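Local coordinates for chromosome partition protein Smc (Pyrococcus furiosus, PDB 3NWC) that probably condenses and partitions chromosomes, dimerizing and binding DNA through its hinge domain, at residues I11-Q16 and A54-L59; G38-L43 and N122-A127; G60-N65 and R88-P93. All coordinates share one frame; numbering follows the deposited sequence.

Contact 1. Residues I11-Q16 and A54-L59; sequences IAAEAQ and AIEVAL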
loop_
_atom_site.group_PDB
_atom_site.type_symbol
_atom_site.label_atom_id
_atom_site.label_comp_id
_atom_site.label_asym_id
_atom_site.label_seq_id
_atom_site.Cartn_x
_atom_site.Cartn_y
_atom_site.Cartn_z
ATOM N N ILE A 11 -19.128 1.202 1.958
ATOM C CA ILE A 11 -19.402 -0.229 1.868
ATOM C C ILE A 11 -18.462 -0.868 0.855
ATOM O O ILE A 11 -17.881 -1.927 1.111
ATOM C CB ILE A 11 -20.871 -0.514 1.461
ATOM C CG1 ILE A 11 -21.831 0.085 2.489
ATOM C CG2 ILE A 11 -21.097 -2.017 1.328
ATOM C CD1 ILE A 11 -21.701 -0.518 3.871
ATOM N N ALA A 12 -18.314 -0.219 -0.301
ATOM C CA ALA A 12 -17.469 -0.769 -1.359
ATOM C C ALA A 12 -16.013 -0.811 -0.919
ATOM O O ALA A 12 -15.324 -1.793 -1.118
ATOM C CB ALA A 12 -17.624 -0.003 -2.656
ATOM N N ALA A 13 -15.537 0.266 -0.310
ATOM C CA ALA A 13 -14.154 0.274 0.128
ATOM C C ALA A 13 -13.873 -0.856 1.117
ATOM O O ALA A 13 -12.827 -1.515 1.057
ATOM C CB ALA A 13 -13.805 1.640 0.731
ATOM N N GLU A 14 -14.794 -1.057 2.046
ATOM C CA GLU A 14 -14.647 -2.076 3.071
ATOM C C GLU A 14 -14.657 -3.463 2.456
ATOM O O GLU A 14 -13.853 -4.322 2.808
ATOM C CB GLU A 14 -15.764 -1.949 4.103
ATOM C CG GLU A 14 -15.669 -0.645 4.907
ATOM C CD GLU A 14 -16.829 -0.439 5.866
ATOM O OE1 GLU A 14 -17.940 -0.963 5.616
ATOM O OE2 GLU A 14 -16.625 0.260 6.878
ATOM N N ALA A 15 -15.567 -3.669 1.508
ATOM C CA ALA A 15 -15.651 -4.957 0.821
ATOM C C ALA A 15 -14.377 -5.262 0.041
ATOM O O ALA A 15 -13.898 -6.401 0.025
ATOM C CB ALA A 15 -16.888 -4.972 -0.108
ATOM N N GLN A 16 -13.805 -4.244 -0.592
ATOM C CA GLN A 16 -12.601 -4.465 -1.384
ATOM C C GLN A 16 -11.407 -4.772 -0.501
ATOM O O GLN A 16 -10.555 -5.589 -0.855
ATOM C CB GLN A 16 -12.313 -3.282 -2.311
ATOM C CG GLN A 16 -13.499 -3.000 -3.235
ATOM C CD GLN A 16 -13.175 -2.108 -4.416
ATOM O OE1 GLN A 16 -12.321 -1.244 -4.336
ATOM N NE2 GLN A 16 -13.861 -2.339 -5.538
ATOM N N ALA A 54 -13.525 8.753 5.382
ATOM C CA ALA A 54 -12.213 9.399 5.444
ATOM C C ALA A 54 -11.175 8.549 6.172
ATOM O O ALA A 54 -10.021 8.449 5.744
ATOM C CB ALA A 54 -12.347 10.781 6.105
ATOM N N ILE A 55 -11.581 7.934 7.278
ATOM C CA ILE A 55 -10.679 7.096 8.060
ATOM C C ILE A 55 -10.380 5.764 7.350
ATOM O O ILE A 55 -9.241 5.300 7.357
ATOM C CB ILE A 55 -11.230 6.839 9.484
ATOM C CG1 ILE A 55 -11.270 8.172 10.248
ATOM C CG2 ILE A 55 -10.364 5.841 10.224
ATOM C CD1 ILE A 55 -9.917 8.885 10.233
ATOM N N GLU A 56 -11.399 5.155 6.749
ATOM C CA GLU A 56 -11.163 3.949 5.944
ATOM C C GLU A 56 -10.121 4.242 4.866
ATOM O O GLU A 56 -9.167 3.474 4.689
ATOM C CB GLU A 56 -12.468 3.467 5.305
ATOM C CG GLU A 56 -12.294 2.359 4.254
ATOM C CD GLU A 56 -11.790 1.057 4.838
ATOM O OE1 GLU A 56 -12.114 0.753 6.003
ATOM O OE2 GLU A 56 -11.071 0.332 4.120
ATOM N N VAL A 57 -10.311 5.339 4.134
ATOM C CA VAL A 57 -9.380 5.713 3.064
ATOM C C VAL A 57 -7.987 6.063 3.604
ATOM O O VAL A 57 -6.953 5.643 3.054
ATOM C CB VAL A 57 -9.951 6.881 2.212
ATOM C CG1 VAL A 57 -8.906 7.433 1.255
ATOM C CG2 VAL A 57 -11.219 6.432 1.459
ATOM N N ALA A 58 -7.939 6.840 4.677
ATOM C CA ALA A 58 -6.631 7.265 5.163
ATOM C C ALA A 58 -5.809 6.116 5.759
ATOM O O ALA A 58 -4.569 6.140 5.724
ATOM C CB ALA A 58 -6.756 8.424 6.162
ATOM N N LEU A 59 -6.488 5.134 6.347
ATOM C CA LEU A 59 -5.799 3.942 6.838
ATOM C C LEU A 59 -5.358 3.074 5.670
ATOM O O LEU A 59 -4.238 2.572 5.643
ATOM C CB LEU A 59 -6.717 3.120 7.725
ATOM C CG LEU A 59 -6.623 3.175 9.238
ATOM C CD1 LEU A 59 -7.518 2.095 9.821
ATOM C CD2 LEU A 59 -5.187 2.950 9.676
HETATM O O HOH W 1 -14.152 1.026 7.696
#

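Contact 2. Residues G38-L43 and N122-A127; sequences GTLAEL and NAVKFA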
loop_
_atom_site.group_PDB
_atom_site.type_symbol
_atom_site.label_atom_id
_atom_site.label_comp_id
_atom_site.label_asym_id
_atom_site.label_seq_id
_atom_site.Cartn_x
_atom_site.Cartn_y
_atom_site.Cartn_z
ATOM N N GLY A 38 -2.844 -7.336 17.492
ATOM C CA GLY A 38 -3.888 -7.446 16.488
ATOM C C GLY A 38 -3.681 -6.447 15.365
ATOM O O GLY A 38 -2.700 -5.719 15.359
ATOM N N THR A 39 -4.608 -6.422 14.410
ATOM C CA THR A 39 -4.538 -5.473 13.309
ATOM C C THR A 39 -5.036 -4.101 13.742
ATOM O O THR A 39 -5.836 -3.996 14.668
ATOM C CB THR A 39 -5.402 -5.941 12.127
ATOM O OG1 THR A 39 -6.776 -5.975 12.530
ATOM C CG2 THR A 39 -4.986 -7.342 11.673
ATOM N N LEU A 40 -4.580 -3.052 13.068
ATOM C CA LEU A 40 -5.076 -1.714 13.344
ATOM C C LEU A 40 -6.587 -1.640 13.160
ATOM O O LEU A 40 -7.260 -0.927 13.885
ATOM C CB LEU A 40 -4.381 -0.671 12.462
ATOM C CG LEU A 40 -2.994 -0.267 12.940
ATOM C CD1 LEU A 40 -2.347 0.735 11.971
ATOM C CD2 LEU A 40 -3.137 0.337 14.333
ATOM N N ALA A 41 -7.107 -2.376 12.183
ATOM C CA ALA A 41 -8.554 -2.429 11.977
ATOM C C ALA A 41 -9.293 -2.927 13.217
ATOM O O ALA A 41 -10.447 -2.555 13.442
ATOM C CB ALA A 41 -8.897 -3.291 10.764
ATOM N N GLU A 42 -8.644 -3.761 14.025
ATOM C CA GLU A 42 -9.297 -4.302 15.210
ATOM C C GLU A 42 -9.101 -3.387 16.401
ATOM O O GLU A 42 -9.739 -3.563 17.440
ATOM C CB GLU A 42 -8.747 -5.689 15.549
ATOM C CG GLU A 42 -9.005 -6.729 14.473
ATOM C CD GLU A 42 -8.226 -8.009 14.683
ATOM O OE1 GLU A 42 -7.099 -7.960 15.224
ATOM O OE2 GLU A 42 -8.748 -9.076 14.301
ATOM N N LEU A 43 -8.223 -2.399 16.246
ATOM C CA LEU A 43 -7.757 -1.633 17.393
ATOM C C LEU A 43 -8.201 -0.172 17.373
ATOM O O LEU A 43 -7.999 0.560 18.347
ATOM C CB LEU A 43 -6.224 -1.710 17.470
ATOM C CG LEU A 43 -5.623 -3.097 17.702
ATOM C CD1 LEU A 43 -4.099 -3.092 17.528
ATOM C CD2 LEU A 43 -6.013 -3.602 19.084
ATOM N N ASN A 122 1.865 4.530 19.229
ATOM C CA ASN A 122 2.915 4.732 18.241
ATOM C C ASN A 122 2.514 4.157 16.895
ATOM O O ASN A 122 2.847 4.709 15.860
ATOM C CB ASN A 122 4.233 4.122 18.684
ATOM C CG ASN A 122 4.820 4.832 19.880
ATOM O OD1 ASN A 122 4.448 5.969 20.178
ATOM N ND2 ASN A 122 5.732 4.167 20.575
ATOM N N ALA A 123 1.795 3.042 16.934
ATOM C CA ALA A 123 1.318 2.381 15.722
ATOM C C ALA A 123 0.201 3.173 15.073
ATOM O O ALA A 123 0.164 3.308 13.856
ATOM C CB ALA A 123 0.855 0.977 16.032
ATOM N N VAL A 124 -0.707 3.709 15.888
ATOM C CA VAL A 124 -1.802 4.509 15.353
ATOM C C VAL A 124 -1.309 5.816 14.744
ATOM O O VAL A 124 -1.757 6.229 13.670
ATOM C CB VAL A 124 -2.855 4.802 16.445
ATOM C CG1 VAL A 124 -3.879 5.806 15.936
ATOM C CG2 VAL A 124 -3.519 3.512 16.852
ATOM N N LYS A 125 -0.367 6.469 15.420
ATOM C CA LYS A 125 0.158 7.731 14.917
ATOM C C LYS A 125 1.077 7.519 13.716
ATOM O O LYS A 125 1.203 8.394 12.863
ATOM C CB LYS A 125 0.862 8.509 16.028
ATOM C CG LYS A 125 -0.105 9.076 17.051
ATOM C CD LYS A 125 0.631 9.619 18.269
ATOM C CE LYS A 125 -0.351 10.143 19.306
ATOM N NZ LYS A 125 -1.189 11.247 18.751
ATOM N N PHE A 126 1.715 6.359 13.648
ATOM C CA PHE A 126 2.445 6.013 12.431
ATOM C C PHE A 126 1.483 5.984 11.233
ATOM O O PHE A 126 1.793 6.501 10.164
ATOM C CB PHE A 126 3.153 4.664 12.565
ATOM C CG PHE A 126 3.307 3.948 11.253
ATOM C CD1 PHE A 126 4.282 4.337 10.346
ATOM C CD2 PHE A 126 2.452 2.923 10.916
ATOM C CE1 PHE A 126 4.401 3.696 9.133
ATOM C CE2 PHE A 126 2.570 2.281 9.712
ATOM C CZ PHE A 126 3.549 2.667 8.824
ATOM N N ALA A 127 0.302 5.397 11.411
ATOM C CA ALA A 127 -0.628 5.265 10.284
ATOM C C ALA A 127 -1.389 6.553 9.958
ATOM O O ALA A 127 -1.636 6.869 8.792
ATOM C CB ALA A 127 -1.625 4.129 10.551
#

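Contact 3. Residues G60-N65 and R88-P93; sequences GNRADN and RLTFLP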
loop_
_atom_site.group_PDB
_atom_site.type_symbol
_atom_site.label_atom_id
_atom_site.label_comp_id
_atom_site.label_asym_id
_atom_site.label_seq_id
_atom_site.Cartn_x
_atom_site.Cartn_y
_atom_site.Cartn_z
ATOM N N GLY A 60 -6.250 2.891 4.703
ATOM C CA GLY A 60 -5.952 2.038 3.559
ATOM C C GLY A 60 -5.450 0.675 4.006
ATOM O O GLY A 60 -6.026 0.061 4.911
ATOM N N ASN A 61 -4.371 0.203 3.389
ATOM C CA ASN A 61 -3.830 -1.119 3.705
ATOM C C ASN A 61 -3.279 -1.216 5.114
ATOM O O ASN A 61 -3.090 -2.308 5.645
ATOM C CB ASN A 61 -2.729 -1.511 2.718
ATOM C CG ASN A 61 -3.275 -1.932 1.384
ATOM O OD1 ASN A 61 -4.459 -2.243 1.258
ATOM N ND2 ASN A 61 -2.414 -1.957 0.374
ATOM N N ARG A 62 -3.010 -0.079 5.731
ATOM C CA ARG A 62 -2.471 -0.099 7.080
ATOM C C ARG A 62 -3.455 -0.762 8.027
ATOM O O ARG A 62 -3.073 -1.309 9.044
ATOM C CB ARG A 62 -2.130 1.315 7.556
ATOM C CG ARG A 62 -1.013 1.963 6.763
ATOM C CD ARG A 62 0.149 1.016 6.618
ATOM N NE ARG A 62 1.259 1.632 5.907
ATOM C CZ ARG A 62 2.459 1.083 5.783
ATOM N NH1 ARG A 62 2.716 -0.101 6.335
ATOM N NH2 ARG A 62 3.405 1.729 5.116
ATOM N N ALA A 63 -4.738 -0.719 7.677
ATOM C CA ALA A 63 -5.757 -1.373 8.490
ATOM C C ALA A 63 -5.424 -2.848 8.734
ATOM O O ALA A 63 -5.778 -3.403 9.768
ATOM C CB ALA A 63 -7.129 -1.240 7.833
ATOM N N ASP A 64 -4.725 -3.476 7.791
ATOM C CA ASP A 64 -4.384 -4.898 7.898
ATOM C C ASP A 64 -3.030 -5.152 8.571
ATOM O O ASP A 64 -2.645 -6.302 8.789
ATOM C CB ASP A 64 -4.355 -5.555 6.509
ATOM C CG ASP A 64 -5.608 -5.282 5.701
ATOM O OD1 ASP A 64 -6.725 -5.369 6.257
ATOM O OD2 ASP A 64 -5.469 -4.982 4.497
ATOM N N ASN A 65 -2.299 -4.087 8.886
ATOM C CA ASN A 65 -1.015 -4.234 9.572
ATOM C C ASN A 65 -1.224 -4.736 10.998
ATOM O O ASN A 65 -2.194 -4.363 11.645
ATOM C CB ASN A 65 -0.282 -2.892 9.661
ATOM C CG ASN A 65 0.279 -2.407 8.332
ATOM O OD1 ASN A 65 1.024 -1.421 8.308
ATOM N ND2 ASN A 65 -0.083 -3.055 7.237
ATOM N N ARG A 88 1.662 -13.454 3.687
ATOM C CA ARG A 88 2.445 -12.347 4.232
ATOM C C ARG A 88 1.640 -11.404 5.110
ATOM O O ARG A 88 0.442 -11.227 4.911
ATOM C CB ARG A 88 3.088 -11.549 3.095
ATOM C CG ARG A 88 4.204 -12.322 2.415
ATOM C CD ARG A 88 4.621 -11.678 1.127
ATOM N NE ARG A 88 5.316 -10.382 1.281
ATOM C CZ ARG A 88 6.637 -10.244 1.437
ATOM N NH1 ARG A 88 7.428 -11.303 1.539
ATOM N NH2 ARG A 88 7.180 -9.037 1.503
ATOM N N LEU A 89 2.321 -10.814 6.090
ATOM C CA LEU A 89 1.769 -9.717 6.881
ATOM C C LEU A 89 2.814 -8.638 7.093
ATOM O O LEU A 89 4.014 -8.897 7.015
ATOM C CB LEU A 89 1.303 -10.211 8.254
ATOM C CG LEU A 89 0.156 -11.224 8.289
ATOM C CD1 LEU A 89 -0.043 -11.755 9.713
ATOM C CD2 LEU A 89 -1.150 -10.647 7.728
ATOM N N THR A 90 2.332 -7.425 7.364
ATOM C CA THR A 90 3.153 -6.291 7.735
ATOM C C THR A 90 2.998 -6.063 9.227
ATOM O O THR A 90 1.873 -5.961 9.739
ATOM C CB THR A 90 2.718 -5.030 6.973
ATOM O OG1 THR A 90 2.889 -5.257 5.571
ATOM C CG2 THR A 90 3.572 -3.832 7.386
ATOM N N PHE A 91 4.128 -6.013 9.929
ATOM C CA PHE A 91 4.115 -5.884 11.386
ATOM C C PHE A 91 4.586 -4.515 11.821
ATOM O O PHE A 91 5.522 -3.965 11.229
ATOM C CB PHE A 91 4.998 -6.967 11.995
ATOM C CG PHE A 91 4.513 -8.363 11.703
ATOM C CD1 PHE A 91 3.564 -8.965 12.519
ATOM C CD2 PHE A 91 4.986 -9.062 10.600
ATOM C CE1 PHE A 91 3.106 -10.250 12.245
ATOM C CE2 PHE A 91 4.532 -10.344 10.319
ATOM C CZ PHE A 91 3.590 -10.940 11.148
ATOM N N LEU A 92 3.940 -3.975 12.859
ATOM C CA LEU A 92 4.297 -2.673 13.426
ATOM C C LEU A 92 4.822 -2.845 14.858
ATOM O O LEU A 92 4.036 -3.001 15.793
ATOM C CB LEU A 92 3.081 -1.745 13.423
ATOM C CG LEU A 92 2.319 -1.640 12.093
ATOM C CD1 LEU A 92 1.197 -0.621 12.211
ATOM C CD2 LEU A 92 3.261 -1.246 10.969
ATOM N N PRO A 93 6.156 -2.840 15.029
ATOM C CA PRO A 93 6.761 -3.080 16.343
ATOM C C PRO A 93 6.751 -1.793 17.145
ATOM O O PRO A 93 7.280 -0.771 16.695
ATOM C CB PRO A 93 8.201 -3.474 16.006
ATOM C CG PRO A 93 8.279 -3.518 14.486
ATOM C CD PRO A 93 7.183 -2.631 14.000
HETATM O O HOH W 2 -0.482 -6.810 7.038
#

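Contact 1. Residues I11-Q16 and A54-L59
Ala13 and Glu56 face each other where the two helices come nearest, their CA atoms 7.5 Å apart. The methyl CB of Ala13 rests on the aliphatic stem of Glu56, 3.9 Å from its CG, and so makes the apolar half of a small contact. The other half is polar. Glu14 lies a residue further along, and its CG comes within 4.0 Å of Glu56 OE1, so the glutamates meet stem to carboxylate. Their carboxylate planes stand almost perpendicular to each other (89°), and Glu14 OE2 and Glu56 OE1 remain 4.6 Å apart. One water fills the interval and donates to both acids, at 2.7 Å from Glu14 OE2 and 2.7 Å from Glu56 OE1. Two like charges this close would be expected to disfavour each other, and the shared water probably eases that.

Glu56 gets there by a bent chain: CG sits anti to the backbone N (chi1 170°), and the turn at chi2 (66°) swings the carboxylate across the gap while the CG stays against Ala13. Glu56 OE2 has a firmer partner in Arg17, one turn further along the first helix, which forms a salt bridge with it and probably offsets part of the negative charge.

Phe168, from a loop, packs on Ala13 of one helix and Val57 of the other, bridging them. Helix 4-19, probably on the side where a coiled-coil arm enters the hinge, thus touches helix 52-59 over a small patch; helix 52-59 itself packs through Ala54, Val57 and Ala58 on Val150 of strand 148-151 and through Leu59 on helix 121-128.

Contact 2. Residues G38-L43 and N122-A127
Leu40, the first residue past strand 36-39 in the hinge domain, joins the short, weakly bonded helical turn of residues 40-43 to helix 121-128. Its isobutyl group makes the contact, and its two methyls divide the work. CD1 settles on the CB of Ala127 at 3.7 Å and also comes to 4.1 Å from the carbonyl O of Ala123. CD2 turns the other way along the helix, meeting Val124 CG2 at 4.1 Å and, more loosely, the CB of Ala123. Leu40 CG stands beside its own backbone N, and with chi2 at 178° CD1 continues the line of the chain toward Ala127 while CD2 branches off toward Val124. The small side chain of Ala127 lets the CD1 branch approach closely.

The strand-to-helix junction is organised by a capping box. Thr39 is the N-cap residue: its backbone N donates to Glu42 OE1 at 3.0 Å, fairly straight (157° at the hydrogen), though it comes from above the carboxylate plane, while Glu42 N returns a long, weak bond to Thr39 OG1 (3.3 Å). A side chain on the preceding Gly38 would run into the same Glu42 OE1.

Around the contact, Val67 of strand 66-68 touches both Leu40 and Ala123, and Leu92 of strand 89-93 lies against Leu40 and Phe126. Phe126 also packs on Ser160 of the second subunit.

Contact 3. Residues G60-N65 and R88-P93
The side chains of Asn65 and Thr90 lie next to each other with their ends in the same direction, and make the tight part of this contact together with Leu92. The Asn65 amide is laid along the Thr90 side chain, with ND2 at 3.4 Å from Thr90 CB and OD1 facing the CG2 methyl. Having CG beside the backbone N (chi1 -72°) puts the amide in that position. Leu92 crosses it at about a right angle: its CD1 presses on Asn65 CB, and its CD2 reaches to 3.5 Å from Asn65 OD1. The backbones draw close too, Asn65 CA making a CA-H...O contact of 3.4 Å with Thr90 O.

The buried amide oxygen finds its donor within its own segment. Arg62, in one of its two conformers, gives NH1 to Asn65 OD1 at 2.9 Å (161° at the hydrogen), in the carbonyl plane and on a lone pair. NH1, at the guanidinium edge of Arg62, also comes to 4.0 Å from Thr90 CG2. With an alanine in place of Asn65, Arg62 NH1 would probably be left without this acceptor and a gap would open beside the Thr90 methyl and Leu92.

The other side is looser: Asp64 and Thr90 are joined only through a water, which donates to Asp64 O at 2.8 Å and accepts from Thr90 N at 2.9 Å.

Thr90 OG1 hydrogen-bonds Thr164 OG1 of the second subunit, and Arg62 NH2 forms a salt bridge with Glu158 of that subunit, so the contact is part of the hinge dimer interface. Strand 89-93 runs parallel to strand 66-68, which follows directly on Asn65, and its residues Leu89 to Phe91 pair antiparallel with a strand of the second subunit; Phe91 points the other way, onto helix 71-83.

How the contacts relate
From the N terminus, contact 1 opens on helix 4-19 and closes at helix 52-59. Within that loop contact 2 opens at residues 38-43, but it closes only at helix 121-128, so the two cross. Contact 3 starts where contact 1 ends, at residue 60, and closes at strand 89-93, wholly inside the span of contact 2. Physical touches follow: Leu59 CD2 packs on Ala127 CB at 3.9 Å, and the main chain of 38-43 meets the turn of 60-65 through probable hydrogen bonds, Ala41 N to Ala63 O and Leu40 N to Asn65 O. Together they join helices 4-19, 52-59 and 121-128 to the three-stranded sheet, which continues past strand 89-93 into the second subunit.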